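Long-range contacts in hypothetical protein TTHA1785 (Thermus thermophilus, PDB 2EPG), which probably joins RNA ends as a GTP- and manganese-dependent RNA ligase of the RtcB family, sealing 2',3'-cyclic phosphate or 3'-phosphate ends to 5'-hydroxyl ends: residues A[227-235]-A[373-381]; A[389-400]-A[470-481]. All blocks are in the same frame, centred on the assembly; numbering follows the deposited sequence.

Both contacts belong to one region of the RtcB fold and meet along neighbouring strands. Contact 1 sets helix 228-234 against the loop that leads into strand 380-383. Contact 2 pairs the next strand, 391-395, with strand 474-486. The backbone joins them: Gln379 O meets Gly396 N and Val381 O meets Leu394 N, each pair at 2.8 Å and probably hydrogen-bonded. Contact 1 is mostly buried and held by apolar groups and rings. Contact 2 is only partly buried and rests on backbone hydrogen bonds, with a tyrosine-arginine stack toward one end and threonine and lysine bonds to backbone carbonyls at the other. Phe234 of contact 1 also touches Val393, Ala395 and Val476 of contact 2.

Contact 1 of 2, residues A[227-235]-A[373-381]; sequences DEEAALAFG and EYRRVGQPV
Helix 228-234 packs on the loop entering strand 380-383 through Phe234. The Phe234 ring presents its edge to the face of Tyr374. The centroids are 4.9 Å apart and the planes stand at 72°, a T-shaped pair. Phe234 CD1 makes the closest approach, 3.5 Å from Tyr374 CD2. Pro380 covers one face of the Phe234 ring. Pro380 CG lies 3.7 Å from the centroid of the Phe234 ring, a CH-pi contact. Gly378 O lies 3.3 Å from Phe234 CZ, at the edge of the Phe234 ring and in its plane. Phe234 CG is anti to its carbonyl carbon (chi1 -70°), which brings the ring beside the loop.

Val377 packs beside the same ring. Val377 CG2 lies 3.6 Å from Phe234 CE1 and also touches Ala233 CB. Val377 CG1 meets the carboxylate end of Glu229, the two side chains running alongside each other with opposite headings. Tyr374 O accepts from both Val377 N and Gly378 N, which shapes the loop turn. Tyr374 OH bonds to Leu334 O of strand 332-347. The helix is capped at both ends. Asp227 OD2 accepts from Ala230 N at 2.8 Å through its anti lone pair. At the other end Gly235, with positive phi, closes a Schellman motif. This is helix-on-loop packing built on a T-shaped aromatic pair and a proline CH-pi contact, with the helix closed by an N-cap and a Schellman motif.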
loop_
_atom_site.group_PDB
_atom_site.type_symbol
_atom_site.label_atom_id
_atom_site.label_comp_id
_atom_site.label_asym_id
_atom_site.label_seq_id
_atom_site.Cartn_x
_atom_site.Cartn_y
_atom_site.Cartn_z
ATOM N N ASP A 227 -10.955 4.120 18.729
ATOM C CA ASP A 227 -11.571 5.422 18.526
ATOM C C ASP A 227 -12.999 5.172 18.109
ATOM O O ASP A 227 -13.267 4.769 16.981
ATOM C CB ASP A 227 -10.856 6.205 17.434
ATOM C CG ASP A 227 -11.184 7.679 17.479
ATOM O OD1 ASP A 227 -10.452 8.415 18.161
ATOM O OD2 ASP A 227 -12.175 8.107 16.858
ATOM N N GLU A 228 -13.917 5.418 19.032
ATOM C CA GLU A 228 -15.324 5.185 18.793
ATOM C C GLU A 228 -15.871 6.030 17.651
ATOM O O GLU A 228 -16.658 5.544 16.838
ATOM C CB GLU A 228 -16.107 5.452 20.081
ATOM C CG GLU A 228 -17.303 4.537 20.265
ATOM C CD GLU A 228 -16.914 3.066 20.182
ATOM O OE1 GLU A 228 -16.199 2.588 21.095
ATOM O OE2 GLU A 228 -17.315 2.400 19.193
ATOM N N GLU A 229 -15.452 7.287 17.577
ATOM C CA GLU A 229 -15.940 8.172 16.525
ATOM C C GLU A 229 -15.476 7.736 15.129
ATOM O O GLU A 229 -16.266 7.698 14.197
ATOM C CB GLU A 229 -15.487 9.613 16.767
ATOM C CG GLU A 229 -15.888 10.531 15.618
ATOM C CD GLU A 229 -15.195 11.883 15.644
ATOM O OE1 GLU A 229 -13.945 11.928 15.744
ATOM O OE2 GLU A 229 -15.904 12.905 15.543
ATOM N N ALA A 230 -14.193 7.416 14.983
ATOM C CA ALA A 230 -13.678 6.987 13.686
ATOM C C ALA A 230 -14.245 5.611 13.332
ATOM O O ALA A 230 -14.574 5.349 12.183
ATOM C CB ALA A 230 -12.143 6.942 13.715
ATOM N N ALA A 231 -14.374 4.739 14.322
ATOM C CA ALA A 231 -14.889 3.405 14.058
ATOM C C ALA A 231 -16.307 3.494 13.520
ATOM O O ALA A 231 -16.639 2.829 12.544
ATOM C CB ALA A 231 -14.842 2.538 15.333
ATOM N N LEU A 232 -17.134 4.328 14.152
ATOM C CA LEU A 232 -18.510 4.525 13.707
ATOM C C LEU A 232 -18.515 5.032 12.273
ATOM O O LEU A 232 -19.250 4.525 11.423
ATOM C CB LEU A 232 -19.226 5.558 14.585
ATOM C CG LEU A 232 -20.625 5.923 14.069
ATOM C CD1 LEU A 232 -21.557 4.723 14.285
ATOM C CD2 LEU A 232 -21.165 7.162 14.792
ATOM N N ALA A 233 -17.699 6.051 12.011
ATOM C CA ALA A 233 -17.605 6.618 10.681
ATOM C C ALA A 233 -17.134 5.585 9.653
ATOM O O ALA A 233 -17.616 5.587 8.529
ATOM C CB ALA A 233 -16.660 7.826 10.689
ATOM N N PHE A 234 -16.200 4.709 10.031
ATOM C CA PHE A 234 -15.685 3.682 9.108
ATOM C C PHE A 234 -16.587 2.451 9.077
ATOM O O PHE A 234 -16.329 1.517 8.315
ATOM C CB PHE A 234 -14.275 3.193 9.510
ATOM C CG PHE A 234 -13.176 4.202 9.305
ATOM C CD1 PHE A 234 -13.412 5.405 8.636
ATOM C CD2 PHE A 234 -11.898 3.951 9.810
ATOM C CE1 PHE A 234 -12.404 6.351 8.478
ATOM C CE2 PHE A 234 -10.875 4.887 9.661
ATOM C CZ PHE A 234 -11.124 6.094 8.994
ATOM N N GLY A 235 -17.613 2.430 9.925
ATOM C CA GLY A 235 -18.509 1.286 9.955
ATOM C C GLY A 235 -17.877 0.053 10.585
ATOM O O GLY A 235 -18.102 -1.070 10.126
ATOM N N GLU A 373 -17.996 10.273 3.649
ATOM C CA GLU A 373 -18.380 9.458 4.795
ATOM C C GLU A 373 -17.312 9.466 5.884
ATOM O O GLU A 373 -17.615 9.308 7.071
ATOM C CB GLU A 373 -18.596 7.994 4.378
ATOM C CG GLU A 373 -19.812 7.700 3.516
ATOM C CD GLU A 373 -19.586 7.938 2.032
ATOM O OE1 GLU A 373 -20.360 7.371 1.228
ATOM O OE2 GLU A 373 -18.657 8.689 1.665
ATOM N N TYR A 374 -16.065 9.639 5.464
ATOM C CA TYR A 374 -14.911 9.599 6.361
ATOM C C TYR A 374 -14.215 10.935 6.549
ATOM O O TYR A 374 -13.314 11.043 7.375
ATOM C CB TYR A 374 -13.854 8.653 5.779
ATOM C CG TYR A 374 -14.338 7.271 5.386
ATOM C CD1 TYR A 374 -13.650 6.532 4.419
ATOM C CD2 TYR A 374 -15.418 6.669 6.034
ATOM C CE1 TYR A 374 -14.013 5.232 4.118
ATOM C CE2 TYR A 374 -15.795 5.361 5.738
ATOM C CZ TYR A 374 -15.081 4.649 4.780
ATOM O OH TYR A 374 -15.406 3.353 4.503
ATOM N N ARG A 375 -14.613 11.925 5.760
ATOM C CA ARG A 375 -13.966 13.219 5.754
ATOM C C ARG A 375 -13.787 13.890 7.110
ATOM O O ARG A 375 -12.785 14.568 7.334
ATOM C CB ARG A 375 -14.680 14.150 4.762
ATOM C CG ARG A 375 -13.859 15.390 4.381
ATOM C CD ARG A 375 -14.417 16.086 3.145
ATOM N NE ARG A 375 -14.459 15.189 1.987
ATOM C CZ ARG A 375 -15.295 15.319 0.956
ATOM N NH1 ARG A 375 -15.256 14.451 -0.048
ATOM N NH2 ARG A 375 -16.177 16.309 0.925
ATOM N N ARG A 376 -14.733 13.691 8.021
ATOM C CA ARG A 376 -14.609 14.296 9.339
ATOM C C ARG A 376 -13.538 13.639 10.194
ATOM O O ARG A 376 -12.938 14.295 11.034
ATOM C CB ARG A 376 -15.941 14.231 10.107
ATOM C CG ARG A 376 -17.041 15.092 9.521
ATOM C CD ARG A 376 -18.373 14.880 10.231
ATOM N NE ARG A 376 -19.448 15.569 9.518
ATOM C CZ ARG A 376 -20.749 15.393 9.748
ATOM N NH1 ARG A 376 -21.648 16.074 9.038
ATOM N NH2 ARG A 376 -21.154 14.537 10.681
ATOM N N VAL A 377 -13.287 12.352 9.990
ATOM C CA VAL A 377 -12.310 11.666 10.827
ATOM C C VAL A 377 -10.972 11.351 10.178
ATOM O O VAL A 377 -10.024 11.004 10.872
ATOM C CB VAL A 377 -12.890 10.344 11.388
ATOM C CG1 VAL A 377 -14.172 10.622 12.142
ATOM C CG2 VAL A 377 -13.126 9.358 10.250
ATOM N N GLY A 378 -10.892 11.482 8.857
ATOM C CA GLY A 378 -9.649 11.184 8.164
ATOM C C GLY A 378 -9.704 9.893 7.343
ATOM O O GLY A 378 -10.573 9.047 7.545
ATOM N N GLN A 379 -8.759 9.741 6.425
ATOM C CA GLN A 379 -8.685 8.573 5.557
ATOM C C GLN A 379 -8.306 7.313 6.325
ATOM O O GLN A 379 -7.456 7.347 7.206
ATOM C CB GLN A 379 -7.613 8.810 4.483
ATOM C CG GLN A 379 -7.418 7.650 3.477
ATOM C CD GLN A 379 -6.037 7.680 2.882
ATOM O OE1 GLN A 379 -5.687 8.587 2.119
ATOM N NE2 GLN A 379 -5.224 6.711 3.254
ATOM N N PRO A 380 -8.935 6.176 5.997
ATOM C CA PRO A 380 -8.572 4.944 6.706
ATOM C C PRO A 380 -7.137 4.563 6.285
ATOM O O PRO A 380 -6.728 4.799 5.143
ATOM C CB PRO A 380 -9.589 3.915 6.182
ATOM C CG PRO A 380 -10.773 4.755 5.751
ATOM C CD PRO A 380 -10.121 5.979 5.139
ATOM N N VAL A 381 -6.375 3.984 7.208
ATOM C CA VAL A 381 -5.020 3.541 6.918
ATOM C C VAL A 381 -5.036 2.089 7.345
ATOM O O VAL A 381 -5.274 1.780 8.520
ATOM C CB VAL A 381 -3.965 4.307 7.743
ATOM C CG1 VAL A 381 -2.580 3.672 7.537
ATOM C CG2 VAL A 381 -3.935 5.767 7.320
#

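Contact 2 of 2, residues A[389-400]-A[470-481]; sequences RYSYVLAGTEKA and AGIGKKVARLRP
Val393 O accepts from two backbone donors, Val476 N at 2.8 Å and Ala477 N at 3.0 Å. Both residues face Val393, so this is a classic beta bulge. It lies between antiparallel strands 391-395 and 474-481 and shifts their register by one residue. Ser391 and Leu479 form a hydrogen-bonded pair on one side of the bulge. Ala395 and Lys474 form another on the other side. Val393 CG2 meets Leu479 CD2, while Ala395 CB meets Val476 CG2.

On the opposite face of the strands Arg478 reaches across to two tyrosines. Its guanidinium lies flat on the Tyr390 ring, with planes 16° apart and centres at 4.0 Å, a stacked cation-pi pair. Arg478 CD also sits over that ring. Arg478 CG lies over a face of Tyr392, which runs alongside it in the same direction. The chain of Arg478 bends at chi3 (70°), turning the guanidinium onto Tyr390. Its NE also makes a salt bridge to Asp223. Replacing Tyr390 by an alanine would probably strip the Arg478 guanidinium of its flat aromatic partner and leave Asp223 as its main anchor.

Beyond the strands Thr397 OG1 donates to Gly471 O at 2.8 Å and accepts from Ala400 N, capping helix 398-403. Lys399 extends to Ala470 O, with Lys399 NZ 3.1 Å away and above the carbonyl plane. A water links Thr397 N to Ile472 O. Ser391, predicted to bind GMP, sits on this paired strand. The positive charge of Arg478 is probably balanced by Asp223, while the pi face of Tyr390 steadies it through the cation-pi contact.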
loop_
_atom_site.group_PDB
_atom_site.type_symbol
_atom_site.label_atom_id
_atom_site.label_comp_id
_atom_site.label_asym_id
_atom_site.label_seq_id
_atom_site.Cartn_x
_atom_site.Cartn_y
_atom_site.Cartn_z
ATOM N N ARG A 389 -1.188 -12.653 12.060
ATOM C CA ARG A 389 -0.830 -11.672 13.084
ATOM C C ARG A 389 -1.903 -10.587 13.073
ATOM O O ARG A 389 -2.737 -10.556 12.169
ATOM C CB ARG A 389 0.530 -11.057 12.764
ATOM C CG ARG A 389 1.619 -12.078 12.488
ATOM C CD ARG A 389 1.983 -12.841 13.751
ATOM N NE ARG A 389 2.466 -11.933 14.787
ATOM C CZ ARG A 389 3.534 -11.149 14.657
ATOM N NH1 ARG A 389 3.896 -10.350 15.656
ATOM N NH2 ARG A 389 4.245 -11.167 13.532
ATOM N N TYR A 390 -1.883 -9.697 14.061
ATOM C CA TYR A 390 -2.862 -8.615 14.124
ATOM C C TYR A 390 -2.737 -7.623 12.977
ATOM O O TYR A 390 -1.643 -7.366 12.468
ATOM C CB TYR A 390 -2.708 -7.794 15.396
ATOM C CG TYR A 390 -3.082 -8.488 16.673
ATOM C CD1 TYR A 390 -2.142 -8.653 17.696
ATOM C CD2 TYR A 390 -4.379 -8.944 16.883
ATOM C CE1 TYR A 390 -2.489 -9.258 18.894
ATOM C CE2 TYR A 390 -4.737 -9.552 18.080
ATOM C CZ TYR A 390 -3.786 -9.702 19.078
ATOM O OH TYR A 390 -4.142 -10.293 20.264
ATOM N N SER A 391 -3.871 -7.055 12.591
ATOM C CA SER A 391 -3.906 -6.018 11.572
ATOM C C SER A 391 -4.502 -4.825 12.296
ATOM O O SER A 391 -5.208 -4.998 13.291
ATOM C CB SER A 391 -4.798 -6.420 10.406
ATOM O OG SER A 391 -4.079 -7.255 9.523
ATOM N N TYR A 392 -4.220 -3.620 11.824
ATOM C CA TYR A 392 -4.781 -2.444 12.478
ATOM C C TYR A 392 -5.419 -1.509 11.453
ATOM O O TYR A 392 -5.092 -1.541 10.264
ATOM C CB TYR A 392 -3.699 -1.669 13.250
ATOM C CG TYR A 392 -2.999 -2.455 14.359
ATOM C CD1 TYR A 392 -2.016 -3.407 14.066
ATOM C CD2 TYR A 392 -3.338 -2.263 15.696
ATOM C CE1 TYR A 392 -1.402 -4.145 15.071
ATOM C CE2 TYR A 392 -2.721 -2.999 16.709
ATOM C CZ TYR A 392 -1.761 -3.933 16.385
ATOM O OH TYR A 392 -1.171 -4.659 17.390
ATOM N N VAL A 393 -6.359 -0.703 11.919
ATOM C CA VAL A 393 -6.996 0.287 11.079
ATOM C C VAL A 393 -6.692 1.601 11.807
ATOM O O VAL A 393 -7.001 1.739 13.001
ATOM C CB VAL A 393 -8.525 0.100 11.004
ATOM C CG1 VAL A 393 -9.128 1.226 10.178
ATOM C CG2 VAL A 393 -8.869 -1.273 10.387
ATOM N N LEU A 394 -6.042 2.530 11.108
ATOM C CA LEU A 394 -5.721 3.827 11.673
ATOM C C LEU A 394 -6.503 4.835 10.850
ATOM O O LEU A 394 -7.233 4.457 9.937
ATOM C CB LEU A 394 -4.216 4.115 11.543
ATOM C CG LEU A 394 -3.268 2.975 11.953
ATOM C CD1 LEU A 394 -1.810 3.389 11.713
ATOM C CD2 LEU A 394 -3.480 2.617 13.410
ATOM N N ALA A 395 -6.370 6.113 11.186
ATOM C CA ALA A 395 -7.017 7.176 10.431
ATOM C C ALA A 395 -5.952 8.242 10.182
ATOM O O ALA A 395 -5.098 8.477 11.042
ATOM C CB ALA A 395 -8.197 7.764 11.210
ATOM N N GLY A 396 -5.997 8.869 9.007
ATOM C CA GLY A 396 -5.033 9.905 8.665
ATOM C C GLY A 396 -5.237 11.154 9.506
ATOM O O GLY A 396 -6.341 11.425 9.961
ATOM N N THR A 397 -4.185 11.936 9.700
ATOM C CA THR A 397 -4.316 13.114 10.542
ATOM C C THR A 397 -3.920 14.397 9.871
ATOM O O THR A 397 -3.255 14.403 8.838
ATOM C CB THR A 397 -3.447 12.991 11.794
ATOM O OG1 THR A 397 -2.071 13.074 11.412
ATOM C CG2 THR A 397 -3.708 11.645 12.484
ATOM N N GLU A 398 -4.317 15.497 10.500
ATOM C CA GLU A 398 -4.001 16.817 9.981
ATOM C C GLU A 398 -2.517 17.049 10.135
ATOM O O GLU A 398 -1.888 17.631 9.252
ATOM C CB GLU A 398 -4.811 17.890 10.732
ATOM C CG GLU A 398 -6.297 17.877 10.363
ATOM C CD GLU A 398 -7.148 18.807 11.222
ATOM O OE1 GLU A 398 -7.378 18.481 12.410
ATOM O OE2 GLU A 398 -7.585 19.866 10.707
ATOM N N LYS A 399 -1.949 16.577 11.242
ATOM C CA LYS A 399 -0.516 16.760 11.485
ATOM C C LYS A 399 0.320 16.122 10.380
ATOM O O LYS A 399 1.346 16.674 9.963
ATOM C CB LYS A 399 -0.102 16.166 12.830
ATOM C CG LYS A 399 1.391 16.286 13.086
ATOM C CD LYS A 399 1.765 15.843 14.488
ATOM C CE LYS A 399 3.205 16.165 14.784
ATOM N NZ LYS A 399 3.583 15.743 16.173
ATOM N N ALA A 400 -0.121 14.954 9.921
ATOM C CA ALA A 400 0.561 14.240 8.843
ATOM C C ALA A 400 0.569 15.106 7.587
ATOM O O ALA A 400 1.535 15.090 6.832
ATOM C CB ALA A 400 -0.166 12.889 8.550
ATOM N N ALA A 470 3.861 9.815 17.103
ATOM C CA ALA A 470 4.349 10.919 16.288
ATOM C C ALA A 470 3.189 11.770 15.776
ATOM O O ALA A 470 3.402 12.823 15.197
ATOM C CB ALA A 470 5.187 10.380 15.096
ATOM N N GLY A 471 1.960 11.310 15.987
ATOM C CA GLY A 471 0.802 12.068 15.546
ATOM C C GLY A 471 0.424 11.902 14.077
ATOM O O GLY A 471 -0.381 12.666 13.549
ATOM N N ILE A 472 0.976 10.895 13.410
ATOM C CA ILE A 472 0.663 10.694 11.996
ATOM C C ILE A 472 -0.176 9.459 11.690
ATOM O O ILE A 472 -0.121 8.924 10.583
ATOM C CB ILE A 472 1.955 10.645 11.149
ATOM C CG1 ILE A 472 2.883 9.527 11.633
ATOM C CG2 ILE A 472 2.663 11.975 11.240
ATOM C CD1 ILE A 472 4.069 9.273 10.665
ATOM N N GLY A 473 -0.960 9.015 12.668
ATOM C CA GLY A 473 -1.804 7.855 12.472
ATOM C C GLY A 473 -2.585 7.498 13.721
ATOM O O GLY A 473 -2.054 6.845 14.622
ATOM N N LYS A 474 -3.848 7.917 13.774
ATOM C CA LYS A 474 -4.679 7.645 14.926
ATOM C C LYS A 474 -5.210 6.209 14.897
ATOM O O LYS A 474 -5.760 5.768 13.884
ATOM C CB LYS A 474 -5.854 8.618 14.957
ATOM C CG LYS A 474 -6.867 8.304 16.052
ATOM C CD LYS A 474 -8.113 9.171 15.935
ATOM C CE LYS A 474 -7.832 10.608 16.297
ATOM N NZ LYS A 474 -9.087 11.419 16.285
ATOM N N LYS A 475 -5.036 5.485 16.003
ATOM C CA LYS A 475 -5.524 4.113 16.100
ATOM C C LYS A 475 -7.032 4.068 16.112
ATOM O O LYS A 475 -7.674 4.810 16.847
ATOM C CB LYS A 475 -5.016 3.438 17.368
ATOM C CG LYS A 475 -3.555 3.080 17.301
ATOM C CD LYS A 475 -3.054 2.513 18.616
ATOM C CE LYS A 475 -3.733 1.214 18.965
ATOM N NZ LYS A 475 -3.203 0.686 20.274
ATOM N N VAL A 476 -7.598 3.190 15.291
ATOM C CA VAL A 476 -9.040 3.053 15.232
ATOM C C VAL A 476 -9.468 1.670 15.680
ATOM O O VAL A 476 -10.342 1.538 16.531
ATOM C CB VAL A 476 -9.571 3.313 13.814
ATOM C CG1 VAL A 476 -11.089 3.137 13.800
ATOM C CG2 VAL A 476 -9.155 4.716 13.364
ATOM N N ALA A 477 -8.858 0.629 15.116
ATOM C CA ALA A 477 -9.225 -0.729 15.516
ATOM C C ALA A 477 -8.139 -1.742 15.251
ATOM O O ALA A 477 -7.172 -1.462 14.541
ATOM C CB ALA A 477 -10.526 -1.163 14.811
ATOM N N ARG A 478 -8.304 -2.922 15.847
ATOM C CA ARG A 478 -7.369 -4.018 15.669
ATOM C C ARG A 478 -8.175 -5.201 15.182
ATOM O O ARG A 478 -9.297 -5.420 15.637
ATOM C CB ARG A 478 -6.647 -4.385 16.969
ATOM C CG ARG A 478 -5.591 -5.454 16.742
ATOM C CD ARG A 478 -4.774 -5.730 17.998
ATOM N NE ARG A 478 -5.554 -6.404 19.028
ATOM C CZ ARG A 478 -5.173 -6.505 20.294
ATOM N NH1 ARG A 478 -5.934 -7.139 21.174
ATOM N NH2 ARG A 478 -4.033 -5.953 20.683
ATOM N N LEU A 479 -7.576 -5.959 14.268
ATOM C CA LEU A 479 -8.196 -7.107 13.631
ATOM C C LEU A 479 -7.405 -8.394 13.899
ATOM O O LEU A 479 -6.185 -8.423 13.738
ATOM C CB LEU A 479 -8.249 -6.869 12.111
ATOM C CG LEU A 479 -9.194 -5.864 11.432
ATOM C CD1 LEU A 479 -9.823 -4.920 12.416
ATOM C CD2 LEU A 479 -8.431 -5.131 10.329
ATOM N N ARG A 480 -8.107 -9.456 14.283
ATOM C CA ARG A 480 -7.466 -10.740 14.542
ATOM C C ARG A 480 -7.894 -11.729 13.449
ATOM O O ARG A 480 -9.076 -11.843 13.124
ATOM C CB ARG A 480 -7.869 -11.239 15.933
ATOM C CG ARG A 480 -7.125 -12.485 16.372
ATOM C CD ARG A 480 -7.196 -12.693 17.879
ATOM N NE ARG A 480 -6.330 -13.799 18.267
ATOM C CZ ARG A 480 -6.572 -15.071 17.965
ATOM N NH1 ARG A 480 -5.722 -16.017 18.345
ATOM N NH2 ARG A 480 -7.679 -15.403 17.305
ATOM N N PRO A 481 -6.935 -12.450 12.855
ATOM C CA PRO A 481 -7.241 -13.420 11.794
ATOM C C PRO A 481 -7.881 -14.721 12.263
ATOM O O PRO A 481 -7.596 -15.200 13.358
ATOM C CB PRO A 481 -5.881 -13.663 11.150
ATOM C CG PRO A 481 -4.953 -13.566 12.319
ATOM C CD PRO A 481 -5.480 -12.377 13.098
HETATM O O HOH W 1 -1.706 10.246 8.912
#